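Local coordinates for protein nudix Hydrolase, RenU (Mycolicibacterium smegmatis, PDB 6UUF) that probably acts as a magnesium-dependent Nudix hydrolase that cleaves nucleotide-type substrates, with NADH a likely one, at residues A[86-91]-A[108-113]; A[24-29]-A[69-74]. The protein carries 3 engineered substitutions. All blocks are in the same frame, centred on the assembly; numbering follows the deposited sequence.

Interaction 1 of 2, residues A[86-91]-A[108-113]; sequences LTVRTT and TTVIAD
Arg-89 NH1 reaches Asp-113 OD2 at 2.7 Å, a salt bridge that meets the carboxylate on its syn side and lies near the guanidinium plane, the two flat groups standing 78° apart. Folds in the arginine chain (chi2 -61°, chi3 -54°) carry CD over the acid, 3.5 Å from Asp-113 OD2. The backbone beneath is an antiparallel pairing: Thr-87 and Asp-113 exchange two N-H...O bonds, each 2.9 Å. Next comes a classic beta bulge, in which Arg-89 and Thr-90 both face Ile-111. Ile-111 O takes Arg-89 N at 2.8 Å and, weakly, Thr-90 N at 3.4 Å, while Ile-111 N bonds to Thr-90 O. Replacing Arg-89 with an alanine would probably leave Asp-113 OD2 without this charged mate and Pro-161 O without its donor. In the second shell Arg-29 NE bridges Asp-113 OD1, and Pro-161 O accepts from Arg-89 NH1. On the other face Val-88 CG1 meets Val-110 CG1 at 3.7 Å. This hairpin of strands 87-98 and 104-113 thus turns Val-88 and Val-110 to helix 67-79, and Ile-111 to helix 144-158, with strand 23-31 alongside strand 104-113.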
loop_
_atom_site.group_PDB
_atom_site.type_symbol
_atom_site.label_atom_id
_atom_site.label_comp_id
_atom_site.label_asym_id
_atom_site.label_seq_id
_atom_site.Cartn_x
_atom_site.Cartn_y
_atom_site.Cartn_z
ATOM N N LEU A 86 -6.417 11.641 7.121
ATOM C CA LEU A 86 -5.136 11.461 6.459
ATOM C C LEU A 86 -4.936 12.465 5.345
ATOM O O LEU A 86 -5.882 13.113 4.921
ATOM C CB LEU A 86 -4.999 10.021 5.967
ATOM C CG LEU A 86 -6.083 9.454 5.035
ATOM C CD1 LEU A 86 -5.869 9.866 3.590
ATOM C CD2 LEU A 86 -6.143 7.944 5.139
ATOM N N THR A 87 -3.696 12.574 4.883
ATOM C CA THR A 87 -3.335 13.536 3.845
ATOM C C THR A 87 -2.452 12.881 2.801
ATOM O O THR A 87 -1.350 12.457 3.121
ATOM C CB THR A 87 -2.613 14.742 4.470
ATOM O OG1 THR A 87 -3.500 15.376 5.392
ATOM C CG2 THR A 87 -2.216 15.760 3.401
ATOM N N VAL A 88 -2.936 12.807 1.560
ATOM C CA VAL A 88 -2.205 12.105 0.517
ATOM C C VAL A 88 -1.080 13.014 0.050
ATOM O O VAL A 88 -1.300 14.208 -0.208
ATOM C CB VAL A 88 -3.119 11.707 -0.657
ATOM C CG1 VAL A 88 -2.295 11.160 -1.828
ATOM C CG2 VAL A 88 -4.161 10.680 -0.212
ATOM N N ARG A 89 0.118 12.465 -0.055
ATOM C CA ARG A 89 1.315 13.255 -0.424
ATOM C C ARG A 89 1.663 13.042 -1.898
ATOM O O ARG A 89 1.562 13.959 -2.696
ATOM C CB ARG A 89 2.488 12.891 0.458
ATOM C CG ARG A 89 2.235 13.059 1.944
ATOM C CD ARG A 89 1.898 14.485 2.340
ATOM N NE ARG A 89 2.919 15.436 1.876
ATOM C CZ ARG A 89 4.079 15.665 2.480
ATOM N NH1 ARG A 89 4.431 15.013 3.591
ATOM N NH2 ARG A 89 4.906 16.545 1.959
ATOM N N THR A 90 1.997 11.834 -2.288
ATOM C CA THR A 90 2.287 11.587 -3.702
ATOM C C THR A 90 2.034 10.107 -4.050
ATOM O O THR A 90 1.612 9.341 -3.188
ATOM C CB THR A 90 3.770 12.012 -4.026
ATOM O OG1 THR A 90 3.994 12.059 -5.442
ATOM C CG2 THR A 90 4.756 11.061 -3.422
ATOM N N THR A 91 2.253 9.744 -5.320
ATOM C CA THR A 91 2.127 8.377 -5.792
ATOM C C THR A 91 3.462 7.976 -6.411
ATOM O O THR A 91 4.099 8.790 -7.068
ATOM C CB THR A 91 1.048 8.256 -6.870
ATOM O OG1 THR A 91 1.444 9.031 -8.001
ATOM C CG2 THR A 91 -0.309 8.782 -6.354
ATOM N N THR A 108 0.641 0.929 -7.755
ATOM C CA THR A 108 0.950 2.277 -7.374
ATOM C C THR A 108 0.879 2.419 -5.871
ATOM O O THR A 108 -0.168 2.195 -5.243
ATOM C CB THR A 108 -0.010 3.274 -8.018
ATOM O OG1 THR A 108 0.081 3.192 -9.430
ATOM C CG2 THR A 108 0.332 4.705 -7.618
ATOM N N THR A 109 2.001 2.837 -5.294
ATOM C CA THR A 109 2.078 3.140 -3.870
ATOM C C THR A 109 1.713 4.600 -3.671
ATOM O O THR A 109 2.283 5.509 -4.310
ATOM C CB THR A 109 3.494 2.851 -3.291
ATOM O OG1 THR A 109 3.769 1.457 -3.410
ATOM C CG2 THR A 109 3.564 3.236 -1.834
ATOM N N VAL A 110 0.759 4.820 -2.777
ATOM C CA VAL A 110 0.273 6.131 -2.495
ATOM C C VAL A 110 0.782 6.430 -1.087
ATOM O O VAL A 110 0.345 5.802 -0.100
ATOM C CB VAL A 110 -1.268 6.143 -2.604
ATOM C CG1 VAL A 110 -1.876 7.495 -2.231
ATOM C CG2 VAL A 110 -1.688 5.795 -4.033
ATOM N N ILE A 111 1.703 7.393 -0.997
ATOM C CA ILE A 111 2.271 7.839 0.276
ATOM C C ILE A 111 1.334 8.858 0.933
ATOM O O ILE A 111 0.937 9.830 0.310
ATOM C CB ILE A 111 3.660 8.485 0.033
ATOM C CG1 ILE A 111 4.569 7.471 -0.720
ATOM C CG2 ILE A 111 4.246 8.976 1.340
ATOM C CD1 ILE A 111 5.996 7.913 -0.966
ATOM N N ALA A 112 1.016 8.672 2.191
ATOM C CA ALA A 112 0.161 9.623 2.888
ATOM C C ALA A 112 0.634 9.772 4.315
ATOM O O ALA A 112 1.360 8.892 4.814
ATOM C CB ALA A 112 -1.293 9.183 2.864
ATOM N N ASP A 113 0.239 10.890 4.942
ATOM C CA ASP A 113 0.546 11.208 6.340
ATOM C C ASP A 113 -0.702 11.322 7.246
ATOM O O ASP A 113 -1.751 11.807 6.847
ATOM C CB ASP A 113 1.236 12.538 6.420
ATOM C CG ASP A 113 2.558 12.573 5.680
ATOM O OD1 ASP A 113 3.106 11.539 5.271
ATOM O OD2 ASP A 113 3.053 13.689 5.492
#

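Interaction 2 of 2, residues A[24-29]-A[69-74]. Engineered in segment 69-74: Ala-74 (natural residue Glu).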
loop_
_atom_site.group_PDB
_atom_site.type_symbol
_atom_site.label_atom_id
_atom_site.label_comp_id
_atom_site.label_asym_id
_atom_site.label_seq_id
_atom_site.Cartn_x
_atom_site.Cartn_y
_atom_site.Cartn_z
ATOM N N ALA A 24 -3.473 -0.455 -6.220
ATOM C CA ALA A 24 -2.864 0.637 -5.462
ATOM C C ALA A 24 -2.850 0.309 -3.984
ATOM O O ALA A 24 -3.776 -0.312 -3.476
ATOM C CB ALA A 24 -3.641 1.923 -5.674
ATOM N N GLY A 25 -1.801 0.742 -3.293
ATOM C CA GLY A 25 -1.717 0.565 -1.839
ATOM C C GLY A 25 -1.331 1.838 -1.124
ATOM O O GLY A 25 -0.605 2.665 -1.696
ATOM N N LEU A 26 -1.792 1.970 0.129
ATOM C CA LEU A 26 -1.487 3.111 0.950
ATOM C C LEU A 26 -0.303 2.881 1.850
ATOM O O LEU A 26 -0.345 2.010 2.701
ATOM C CB LEU A 26 -2.682 3.463 1.804
ATOM C CG LEU A 26 -2.685 4.899 2.293
ATOM C CD1 LEU A 26 -2.725 5.936 1.180
ATOM C CD2 LEU A 26 -3.899 5.032 3.207
ATOM N N LEU A 27 0.735 3.694 1.680
ATOM C CA LEU A 27 1.849 3.802 2.632
ATOM C C LEU A 27 1.585 4.993 3.510
ATOM O O LEU A 27 1.933 6.130 3.168
ATOM C CB LEU A 27 3.171 3.964 1.876
ATOM C CG LEU A 27 4.453 4.138 2.674
ATOM C CD1 LEU A 27 4.531 3.027 3.687
ATOM C CD2 LEU A 27 5.673 4.028 1.744
ATOM N N LEU A 28 0.915 4.743 4.621
ATOM C CA LEU A 28 0.511 5.783 5.548
ATOM C C LEU A 28 1.585 5.962 6.639
ATOM O O LEU A 28 1.905 5.003 7.333
ATOM C CB LEU A 28 -0.801 5.421 6.210
ATOM C CG LEU A 28 -1.341 6.472 7.187
ATOM C CD1 LEU A 28 -1.523 7.867 6.552
ATOM C CD2 LEU A 28 -2.672 5.963 7.698
ATOM N N ARG A 29 2.092 7.187 6.791
ATOM C CA ARG A 29 3.142 7.528 7.751
ATOM C C ARG A 29 2.584 8.275 8.920
ATOM O O ARG A 29 1.658 9.077 8.749
ATOM C CB ARG A 29 4.240 8.358 7.116
ATOM C CG ARG A 29 4.784 7.755 5.817
ATOM C CD ARG A 29 5.861 8.654 5.210
ATOM N NE ARG A 29 5.374 10.007 4.875
ATOM C CZ ARG A 29 6.158 10.993 4.445
ATOM N NH1 ARG A 29 7.484 10.823 4.313
ATOM N NH2 ARG A 29 5.615 12.167 4.170
ATOM N N GLN A 69 -7.495 7.580 -4.817
ATOM C CA GLN A 69 -8.794 7.186 -4.335
ATOM C C GLN A 69 -8.826 5.729 -4.039
ATOM O O GLN A 69 -9.406 5.326 -3.039
ATOM C CB GLN A 69 -9.854 7.542 -5.368
ATOM C CG GLN A 69 -10.039 9.038 -5.415
ATOM C CD GLN A 69 -10.931 9.467 -6.525
ATOM O OE1 GLN A 69 -10.856 8.981 -7.622
ATOM N NE2 GLN A 69 -11.767 10.414 -6.239
ATOM N N ALA A 70 -8.209 4.920 -4.896
ATOM C CA ALA A 70 -8.307 3.486 -4.710
ATOM C C ALA A 70 -7.629 3.084 -3.402
ATOM O O ALA A 70 -8.182 2.309 -2.654
ATOM C CB ALA A 70 -7.700 2.727 -5.864
ATOM N N ALA A 71 -6.456 3.645 -3.127
ATOM C CA ALA A 71 -5.671 3.287 -1.946
ATOM C C ALA A 71 -6.337 3.758 -0.641
ATOM O O ALA A 71 -6.307 3.090 0.371
ATOM C CB ALA A 71 -4.267 3.845 -2.059
ATOM N N VAL A 72 -6.936 4.915 -0.677
ATOM C CA VAL A 72 -7.634 5.447 0.473
ATOM C C VAL A 72 -8.874 4.598 0.742
ATOM O O VAL A 72 -9.113 4.228 1.899
ATOM C CB VAL A 72 -7.945 6.937 0.257
ATOM C CG1 VAL A 72 -8.848 7.484 1.344
ATOM C CG2 VAL A 72 -6.648 7.710 0.241
ATOM N N ARG A 73 -9.609 4.239 -0.313
ATOM C CA ARG A 73 -10.807 3.364 -0.173
ATOM C C ARG A 73 -10.426 1.987 0.394
ATOM O O ARG A 73 -11.132 1.471 1.272
ATOM C CB ARG A 73 -11.614 3.220 -1.480
ATOM C CG ARG A 73 -12.513 1.965 -1.553
ATOM C CD ARG A 73 -13.278 1.740 -2.878
ATOM N NE ARG A 73 -12.420 1.603 -4.074
ATOM C CZ ARG A 73 -11.749 0.510 -4.424
ATOM N NH1 ARG A 73 -11.780 -0.599 -3.677
ATOM N NH2 ARG A 73 -10.996 0.530 -5.510
ATOM N N ALA A 74 -9.326 1.408 -0.115
ATOM C CA ALA A 74 -8.808 0.150 0.371
ATOM C C ALA A 74 -8.421 0.236 1.834
ATOM O O ALA A 74 -8.722 -0.649 2.589
ATOM C CB ALA A 74 -7.604 -0.281 -0.448
#
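Ala-70 O, in a residue whose methyl packs on Ala-24, accepts Ala-74 N at 2.9 Å; this i to i+4 bond belongs to helix 67-79, the helix of the Nudix box, here seated across strand 23-31 of the central sheet. No hydrogen bond crosses between 24-29 and 69-74, so the contact rests on apolar packing. The evidence for a close fit is the axis separation of 6.5 Å at an angle of 69°, which small residues on both sides permit. Gly-25 and Ala-71 lie nearest in backbone, their CA atoms 4.8 Å apart. The methyl of Ala-71 points at the strand and settles over the peptide joining Gly-25 to Leu-26, with CB 3.7 Å from Gly-25 C. Ala-24 CB flanks it, meeting Ala-70 CB and Ala-71 CB each at 4.1 Å. From the other end Leu-26 closes the patch: CG lies anti to its backbone N (chi1 -158°), and from there CD1 touches the Ala-71 methyl and, more loosely, Val-72 CG2. Ala-74, an engineered replacement of the natural glutamate, has its CB directed toward the strand. The natural residue is one of the Nudix-box glutamates, which commonly bind magnesium in this family. Arg-73, on a different side of the helix, salt-bridges Glu-65 and bonds to Ala-60 O. Val-110 and Ala-112 of the adjoining strand 104-113 also pack against Leu-26, whose CB stands 3.9 Å from Ala-71 O.

In the fold
Interactions 1 and 2 have centres about 7 Å apart and share one sheet, in which strands 23-31 and 104-113 run parallel as neighbours. Arg-29 joins them at one end: its backbone N lies 2.7 Å from Ala-112 O, a probable hydrogen bond, and its NE lies 2.8 Å from Asp-113 OD1 in a salt bridge. At mid-strand Leu-26 CD1 packs 3.3 Å from Val-110 O, and Ala-24 CB sits 3.5 Å from Thr-108 O. Val-110 also touches Ala-71, placing one side of the hairpin under the Nudix-box helix. Glutamates of that box commonly bind magnesium in this family, though position 74 is an engineered alanine here; the salt bridges of interaction 1 lie toward the C-terminal tail.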